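Local coordinates for DNA mismatch repair protein MutL (Aquifex aeolicus, PDB 6LZI) that binds ADP and magnesium in a Bergerat-fold ATPase domain and probably uses ATP in DNA mismatch repair, at residues E22-S27 with I47-N52; F101-R106 with V133-E138. All coordinates share one frame; numbering follows the deposited sequence.

Contact 1. Residues E22-S27 with I47-N52. With MG (magnesium ion), chain B; ADP (adenosine-5'-diphosphate), chain H.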
loop_
_atom_site.group_PDB
_atom_site.type_symbol
_atom_site.label_atom_id
_atom_site.label_comp_id
_atom_site.label_asym_id
_atom_site.label_seq_id
_atom_site.Cartn_x
_atom_site.Cartn_y
_atom_site.Cartn_z
ATOM N N GLU A 22 -2.951 -6.670 -0.314
ATOM C CA GLU A 22 -3.767 -7.315 0.709
ATOM C C GLU A 22 -3.074 -7.253 2.023
ATOM O O GLU A 22 -3.726 -6.972 3.031
ATOM C CB GLU A 22 -4.099 -8.747 0.376
ATOM C CG GLU A 22 -4.848 -8.859 -0.938
ATOM C CD GLU A 22 -6.261 -8.287 -0.864
ATOM O OE1 GLU A 22 -6.847 -7.918 -1.919
ATOM O OE2 GLU A 22 -6.791 -8.150 0.244
ATOM N N LEU A 23 -1.734 -7.453 2.039
ATOM C CA LEU A 23 -1.091 -7.409 3.359
ATOM C C LEU A 23 -1.104 -5.996 3.953
ATOM O O LEU A 23 -1.384 -5.827 5.137
ATOM C CB LEU A 23 0.352 -7.961 3.290
ATOM C CG LEU A 23 0.251 -9.431 2.853
ATOM C CD1 LEU A 23 1.755 -9.938 2.689
ATOM C CD2 LEU A 23 -0.545 -10.380 3.680
ATOM N N VAL A 24 -0.785 -4.966 3.153
ATOM C CA VAL A 24 -0.699 -3.629 3.730
ATOM C C VAL A 24 -2.098 -3.178 4.114
ATOM O O VAL A 24 -2.299 -2.517 5.129
ATOM C CB VAL A 24 -0.060 -2.693 2.687
ATOM C CG1 VAL A 24 -0.233 -1.263 3.065
ATOM C CG2 VAL A 24 1.476 -3.076 2.465
ATOM N N GLU A 25 -3.096 -3.580 3.334
ATOM C CA GLU A 25 -4.468 -3.272 3.756
ATOM C C GLU A 25 -4.751 -3.848 5.140
ATOM O O GLU A 25 -5.344 -3.151 5.984
ATOM C CB GLU A 25 -5.488 -3.780 2.715
ATOM C CG GLU A 25 -6.949 -3.598 3.142
ATOM C CD GLU A 25 -7.924 -3.998 2.036
ATOM O OE1 GLU A 25 -8.797 -4.914 2.207
ATOM O OE2 GLU A 25 -7.848 -3.341 0.989
ATOM N N ASN A 26 -4.264 -5.083 5.415
ATOM C CA ASN A 26 -4.508 -5.732 6.690
ATOM C C ASN A 26 -3.763 -5.003 7.796
ATOM O O ASN A 26 -4.302 -4.807 8.900
ATOM C CB ASN A 26 -4.070 -7.200 6.617
ATOM C CG ASN A 26 -5.085 -8.043 5.888
ATOM O OD1 ASN A 26 -6.215 -7.594 5.711
ATOM N ND2 ASN A 26 -4.742 -9.230 5.494
ATOM N N SER A 27 -2.579 -4.521 7.484
ATOM C CA SER A 27 -1.836 -3.763 8.508
ATOM C C SER A 27 -2.575 -2.515 8.898
ATOM O O SER A 27 -2.602 -2.141 10.071
ATOM C CB SER A 27 -0.490 -3.352 7.998
ATOM O OG SER A 27 0.226 -4.578 7.717
ATOM N N ILE A 47 7.934 -11.727 -0.481
ATOM C CA ILE A 47 7.211 -10.551 -0.058
ATOM C C ILE A 47 7.061 -10.660 1.441
ATOM O O ILE A 47 6.515 -11.674 1.937
ATOM C CB ILE A 47 5.794 -10.557 -0.715
ATOM C CG1 ILE A 47 5.911 -10.432 -2.251
ATOM C CG2 ILE A 47 4.949 -9.400 -0.253
ATOM C CD1 ILE A 47 4.790 -11.167 -2.955
ATOM N N ARG A 48 7.514 -9.624 2.170
ATOM C CA ARG A 48 7.418 -9.559 3.625
ATOM C C ARG A 48 6.782 -8.227 4.007
ATOM O O ARG A 48 7.165 -7.179 3.456
ATOM C CB ARG A 48 8.804 -9.673 4.284
ATOM C CG ARG A 48 8.645 -9.644 5.753
ATOM C CD ARG A 48 9.972 -9.883 6.485
ATOM N NE ARG A 48 10.955 -8.882 6.085
ATOM C CZ ARG A 48 11.076 -7.691 6.646
ATOM N NH1 ARG A 48 10.258 -7.313 7.648
ATOM N NH2 ARG A 48 12.010 -6.870 6.190
ATOM N N VAL A 49 5.767 -8.283 4.881
ATOM C CA VAL A 49 5.125 -7.073 5.397
ATOM C C VAL A 49 5.059 -7.182 6.896
ATOM O O VAL A 49 4.456 -8.112 7.435
ATOM C CB VAL A 49 3.723 -6.879 4.788
ATOM C CG1 VAL A 49 3.000 -5.608 5.337
ATOM C CG2 VAL A 49 3.806 -6.731 3.298
ATOM N N LYS A 50 5.617 -6.192 7.548
ATOM C CA LYS A 50 5.757 -6.122 8.971
ATOM C C LYS A 50 4.988 -4.882 9.385
ATOM O O LYS A 50 5.148 -3.819 8.768
ATOM C CB LYS A 50 7.184 -5.965 9.354
ATOM C CG LYS A 50 7.393 -5.985 10.919
ATOM C CD LYS A 50 8.897 -5.814 11.050
ATOM C CE LYS A 50 9.352 -5.885 12.512
ATOM N NZ LYS A 50 8.904 -4.612 13.101
ATOM N N ASP A 51 4.252 -5.011 10.474
ATOM C CA ASP A 51 3.537 -3.874 11.052
ATOM C C ASP A 51 3.570 -3.932 12.576
ATOM O O ASP A 51 3.867 -4.984 13.194
ATOM C CB ASP A 51 2.063 -3.826 10.523
ATOM C CG ASP A 51 1.163 -4.898 11.104
ATOM O OD1 ASP A 51 1.074 -5.052 12.375
ATOM O OD2 ASP A 51 0.552 -5.659 10.271
ATOM N N ASN A 52 3.281 -2.764 13.185
ATOM C CA ASN A 52 3.222 -2.612 14.626
ATOM C C ASN A 52 1.779 -2.375 15.084
ATOM O O ASN A 52 1.549 -1.636 16.039
ATOM C CB ASN A 52 4.132 -1.450 15.078
ATOM C CG ASN A 52 3.613 -0.090 14.580
ATOM O OD1 ASN A 52 2.710 -0.030 13.722
ATOM N ND2 ASN A 52 4.126 1.016 15.153
HETATM MG MG MG B . -7.713 -8.271 4.521
HETATM P PB ADP H . -10.190 -9.590 5.783
HETATM O O1B ADP H . -9.073 -8.634 6.031
HETATM O O2B ADP H . -11.050 -9.826 7.053
HETATM O O3B ADP H . -11.059 -9.161 4.621
HETATM P PA ADP H . -7.948 -11.347 5.466
HETATM O O1A ADP H . -7.815 -12.753 4.957
HETATM O O2A ADP H . -7.134 -10.331 4.741
HETATM O O3A ADP H . -9.570 -11.012 5.403
HETATM O "O5'" ADP H . -7.420 -11.254 6.990
HETATM C "C5'" ADP H . -8.233 -12.065 7.840
HETATM C "C4'" ADP H . -8.217 -11.524 9.267
HETATM O "O4'" ADP H . -6.928 -11.687 9.805
HETATM C "C3'" ADP H . -8.545 -10.056 9.443
HETATM O "O3'" ADP H . -9.977 -9.898 9.639
HETATM C "C2'" ADP H . -7.822 -9.713 10.732
HETATM O "O2'" ADP H . -8.732 -10.178 11.782
HETATM C "C1'" ADP H . -6.639 -10.649 10.720
HETATM N N9 ADP H . -5.422 -10.012 10.232
HETATM C C8 ADP H . -4.811 -10.188 9.028
HETATM N N7 ADP H . -3.677 -9.442 8.943
HETATM C C5 ADP H . -3.612 -8.773 10.123
HETATM C C6 ADP H . -2.648 -7.810 10.663
HETATM N N6 ADP H . -1.588 -7.411 9.908
HETATM N N1 ADP H . -2.883 -7.327 11.915
HETATM C C2 ADP H . -4.012 -7.745 12.625
HETATM N N3 ADP H . -4.909 -8.633 12.203
HETATM C C4 ADP H . -4.716 -9.166 10.966
HETATM O O HOH W 1 -6.197 -8.131 2.910
HETATM O O HOH W 2 -8.368 -6.340 4.407
HETATM O O HOH W 3 -9.147 -8.927 2.998
#
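Asp51 OD2 is gripped by two donors: the hydroxyl of Ser27, with OG 2.8 Å from OD2, and the adenine amino group of ADP, whose N6 also lies 2.8 Å from OD2. Ser27 OG meets the oxygen on its anti side, 18° out of the carboxylate plane. With Asp51 CG set between the backbone N and carbonyl carbon (chi1 73°), OD2 stands where Ser27 OG and the adenine N6 can both reach it, and Asp51 OD1 is held by the backbone N of Gly53. Ser27 suits its place: it is small enough to sit against the strand end, and its hydroxyl, coming from the helix, helps hold the carboxylate for the adenine amino group.

Farther back the packing is buried and aliphatic: the branched Val49 offers CG2 to Leu23 CB at 3.7 Å and CG1 to Val24 CG2. On another side of the helix Asn26 works with both ends of its amide, OD1 binding magnesium at 2.0 Å while ND2 donates to ADP O2A. Two metal-bound waters are oriented by Glu22 and Glu25. In this Bergerat site an acid at the strand end reads the adenine amino group, and an asparagine on the packed helix couples metal to phosphate.

Contact 2. Residues F101-R106 with V133-E138; sequences FKLRSR and VGTEVE. With ADP (adenosine-5'-diphosphate), chain H.
Arg104 NH1 bridges two carboxylates, lying 2.8 Å from Glu136 OE2 and 2.9 Å from Glu138 OE2. The bond to Glu138 is the straighter, at 169° against 132°, and its acceptor lies in the guanidinium plane, whereas Glu136 OE2 is tilted from it. Both carboxylates are met from above their own planes, so neither forms a flat two-pronged pair. Arg104 starts with CG between the backbone N and carbonyl carbon (chi1 65°) and bends again at chi3, which folds the guanidinium back over the neighbouring strand; Glu115 takes its NE. With an alanine in its place, Glu136 OE2 and Glu138 OE2 would probably lose the cation they share and repel each other more, although Arg48 still pairs with Glu136 OE1.

This is the looser, wetter face of the antiparallel pair, where a water joins Lys102 NZ to Glu138 OE1. Val133 sets CG2 over one face of the Arg106 guanidinium, 3.7 Å from Arg106 NE, and Arg106 NH1 is tied to the carbonyl of Met131.

The face of Phe101, Leu103 and Ser105 is buried and close-packed. Val137 fits between two larger neighbours, CG1 lying 3.6 Å from Phe101 CE2 and CG2 meeting Leu103 CD1; the branched valine fills both sides at once. Farther along, Ser105 OG donates to Thr135 OG1 at 2.9 Å, beside the adenine of ADP. Gly134 adopts backbone angles at which a CB would press on the preceding carbonyl oxygen.

Backbone bonds join Lys102 with Glu138, Arg104 with Glu136 and Arg106 with Gly134, while the extended conformation turns alternate side chains to opposite faces. One strand pair thus presents an apolar and hydroxyl-bearing surface to the nucleotide side and a charge-compensated surface to water.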
loop_
_atom_site.group_PDB
_atom_site.type_symbol
_atom_site.label_atom_id
_atom_site.label_comp_id
_atom_site.label_asym_id
_atom_site.label_seq_id
_atom_site.Cartn_x
_atom_site.Cartn_y
_atom_site.Cartn_z
ATOM N N PHE A 101 4.134 -19.864 2.908
ATOM C CA PHE A 101 3.524 -18.748 3.615
ATOM C C PHE A 101 3.865 -18.853 5.086
ATOM O O PHE A 101 3.604 -19.887 5.711
ATOM C CB PHE A 101 1.992 -18.811 3.392
ATOM C CG PHE A 101 1.210 -17.772 4.147
ATOM C CD1 PHE A 101 0.727 -18.057 5.420
ATOM C CD2 PHE A 101 0.801 -16.574 3.519
ATOM C CE1 PHE A 101 -0.022 -17.084 6.107
ATOM C CE2 PHE A 101 0.065 -15.621 4.222
ATOM C CZ PHE A 101 -0.356 -15.875 5.473
ATOM N N LYS A 102 4.413 -17.788 5.676
ATOM C CA LYS A 102 4.460 -17.755 7.127
ATOM C C LYS A 102 3.721 -16.529 7.646
ATOM O O LYS A 102 3.831 -15.454 7.090
ATOM C CB LYS A 102 5.911 -17.719 7.658
ATOM C CG LYS A 102 6.660 -19.022 7.551
ATOM C CD LYS A 102 7.981 -18.963 8.274
ATOM C CE LYS A 102 8.842 -20.189 7.911
ATOM N NZ LYS A 102 10.281 -19.817 8.087
ATOM N N LEU A 103 3.011 -16.669 8.734
ATOM C CA LEU A 103 2.493 -15.469 9.398
ATOM C C LEU A 103 2.859 -15.560 10.865
ATOM O O LEU A 103 2.571 -16.558 11.497
ATOM C CB LEU A 103 0.988 -15.370 9.278
ATOM C CG LEU A 103 0.208 -14.238 10.028
ATOM C CD1 LEU A 103 -1.068 -13.752 9.230
ATOM C CD2 LEU A 103 -0.252 -14.636 11.373
ATOM N N ARG A 104 3.521 -14.549 11.399
ATOM C CA ARG A 104 3.758 -14.505 12.829
ATOM C C ARG A 104 3.080 -13.257 13.392
ATOM O O ARG A 104 3.048 -12.217 12.739
ATOM C CB ARG A 104 5.280 -14.530 13.163
ATOM C CG ARG A 104 6.105 -13.308 12.684
ATOM C CD ARG A 104 7.591 -13.561 13.084
ATOM N NE ARG A 104 8.090 -14.700 12.291
ATOM C CZ ARG A 104 8.548 -14.566 11.043
ATOM N NH1 ARG A 104 8.542 -13.368 10.453
ATOM N NH2 ARG A 104 8.992 -15.633 10.344
ATOM N N SER A 105 2.515 -13.373 14.587
ATOM C CA SER A 105 1.789 -12.237 15.199
ATOM C C SER A 105 1.805 -12.326 16.723
ATOM O O SER A 105 1.662 -13.403 17.322
ATOM C CB SER A 105 0.322 -12.164 14.722
ATOM O OG SER A 105 -0.289 -10.969 15.142
ATOM N N ARG A 106 1.998 -11.170 17.347
ATOM C CA ARG A 106 1.962 -11.025 18.772
ATOM C C ARG A 106 0.844 -10.025 19.079
ATOM O O ARG A 106 0.875 -8.880 18.603
ATOM C CB ARG A 106 3.280 -10.511 19.294
ATOM C CG ARG A 106 3.244 -10.387 20.841
ATOM C CD ARG A 106 4.621 -9.882 21.353
ATOM N NE ARG A 106 4.512 -9.295 22.682
ATOM C CZ ARG A 106 5.527 -8.662 23.271
ATOM N NH1 ARG A 106 6.707 -8.616 22.646
ATOM N NH2 ARG A 106 5.362 -8.050 24.444
ATOM N N VAL A 133 5.181 -6.684 19.542
ATOM C CA VAL A 133 3.755 -6.614 19.229
ATOM C C VAL A 133 3.548 -6.217 17.778
ATOM O O VAL A 133 4.222 -5.318 17.234
ATOM C CB VAL A 133 3.034 -5.604 20.151
ATOM C CG1 VAL A 133 1.576 -5.465 19.659
ATOM C CG2 VAL A 133 3.093 -6.035 21.578
ATOM N N GLY A 134 2.633 -6.904 17.133
ATOM C CA GLY A 134 2.279 -6.628 15.742
ATOM C C GLY A 134 2.330 -7.921 14.906
ATOM O O GLY A 134 2.230 -9.030 15.430
ATOM N N THR A 135 2.445 -7.777 13.586
ATOM C CA THR A 135 2.265 -8.906 12.660
ATOM C C THR A 135 3.281 -8.837 11.547
ATOM O O THR A 135 3.608 -7.753 11.069
ATOM C CB THR A 135 0.830 -8.862 12.052
ATOM O OG1 THR A 135 -0.127 -8.928 13.113
ATOM C CG2 THR A 135 0.574 -10.004 11.104
ATOM N N GLU A 136 3.831 -9.990 11.171
ATOM C CA GLU A 136 4.771 -10.083 10.070
ATOM C C GLU A 136 4.319 -11.247 9.193
ATOM O O GLU A 136 4.106 -12.345 9.701
ATOM C CB GLU A 136 6.198 -10.307 10.618
ATOM C CG GLU A 136 7.186 -10.326 9.470
ATOM C CD GLU A 136 8.573 -10.040 10.024
ATOM O OE1 GLU A 136 9.192 -9.094 9.528
ATOM O OE2 GLU A 136 8.858 -10.659 11.063
ATOM N N VAL A 137 4.160 -11.014 7.883
ATOM C CA VAL A 137 3.744 -12.052 6.949
ATOM C C VAL A 137 4.850 -12.180 5.908
ATOM O O VAL A 137 5.364 -11.161 5.396
ATOM C CB VAL A 137 2.388 -11.659 6.305
ATOM C CG1 VAL A 137 1.900 -12.795 5.368
ATOM C CG2 VAL A 137 1.402 -11.441 7.420
ATOM N N GLU A 138 5.268 -13.425 5.631
ATOM C CA GLU A 138 6.292 -13.708 4.620
ATOM C C GLU A 138 5.647 -14.617 3.603
ATOM O O GLU A 138 5.162 -15.686 3.960
ATOM C CB GLU A 138 7.510 -14.406 5.241
ATOM C CG GLU A 138 8.091 -13.453 6.240
ATOM C CD GLU A 138 9.363 -13.941 6.859
ATOM O OE1 GLU A 138 9.866 -14.974 6.390
ATOM O OE2 GLU A 138 9.828 -13.281 7.811
HETATM P PB ADP H . -10.190 -9.590 5.783
HETATM O O1B ADP H . -9.073 -8.634 6.031
HETATM O O2B ADP H . -11.050 -9.826 7.053
HETATM O O3B ADP H . -11.059 -9.161 4.621
HETATM P PA ADP H . -7.948 -11.347 5.466
HETATM O O1A ADP H . -7.815 -12.753 4.957
HETATM O O2A ADP H . -7.134 -10.331 4.741
HETATM O O3A ADP H . -9.570 -11.012 5.403
HETATM O "O5'" ADP H . -7.420 -11.254 6.990
HETATM C "C5'" ADP H . -8.233 -12.065 7.840
HETATM C "C4'" ADP H . -8.217 -11.524 9.267
HETATM O "O4'" ADP H . -6.928 -11.687 9.805
HETATM C "C3'" ADP H . -8.545 -10.056 9.443
HETATM O "O3'" ADP H . -9.977 -9.898 9.639
HETATM C "C2'" ADP H . -7.822 -9.713 10.732
HETATM O "O2'" ADP H . -8.732 -10.178 11.782
HETATM C "C1'" ADP H . -6.639 -10.649 10.720
HETATM N N9 ADP H . -5.422 -10.012 10.232
HETATM C C8 ADP H . -4.811 -10.188 9.028
HETATM N N7 ADP H . -3.677 -9.442 8.943
HETATM C C5 ADP H . -3.612 -8.773 10.123
HETATM C C6 ADP H . -2.648 -7.810 10.663
HETATM N N6 ADP H . -1.588 -7.411 9.908
HETATM N N1 ADP H . -2.883 -7.327 11.915
HETATM C C2 ADP H . -4.012 -7.745 12.625
HETATM N N3 ADP H . -4.909 -8.633 12.203
HETATM C C4 ADP H . -4.716 -9.166 10.966
HETATM O O HOH W 4 10.677 -16.802 8.344
#

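Contacts 1 and 2 share the large mixed sheet, in which strands 46-51 and 134-140 are neighbours, and both touch ADP. The touching residues of contact 1 are all buried, and it sets a helix on the sheet; its segments meet through side chains alone. Contact 2 joins two strands edge to edge by backbone bonds and is only half buried, with its charged residues on the partly exposed face. The seam between them repeats this division: on the charged face Arg48 NH1 pairs with Glu136 OE1 at 2.8 Å, while Val137 on the other face also touches Leu23. At the adenine end, Asp51 and Thr135 are backbone partners, bringing one pocket residue from each contact side by side.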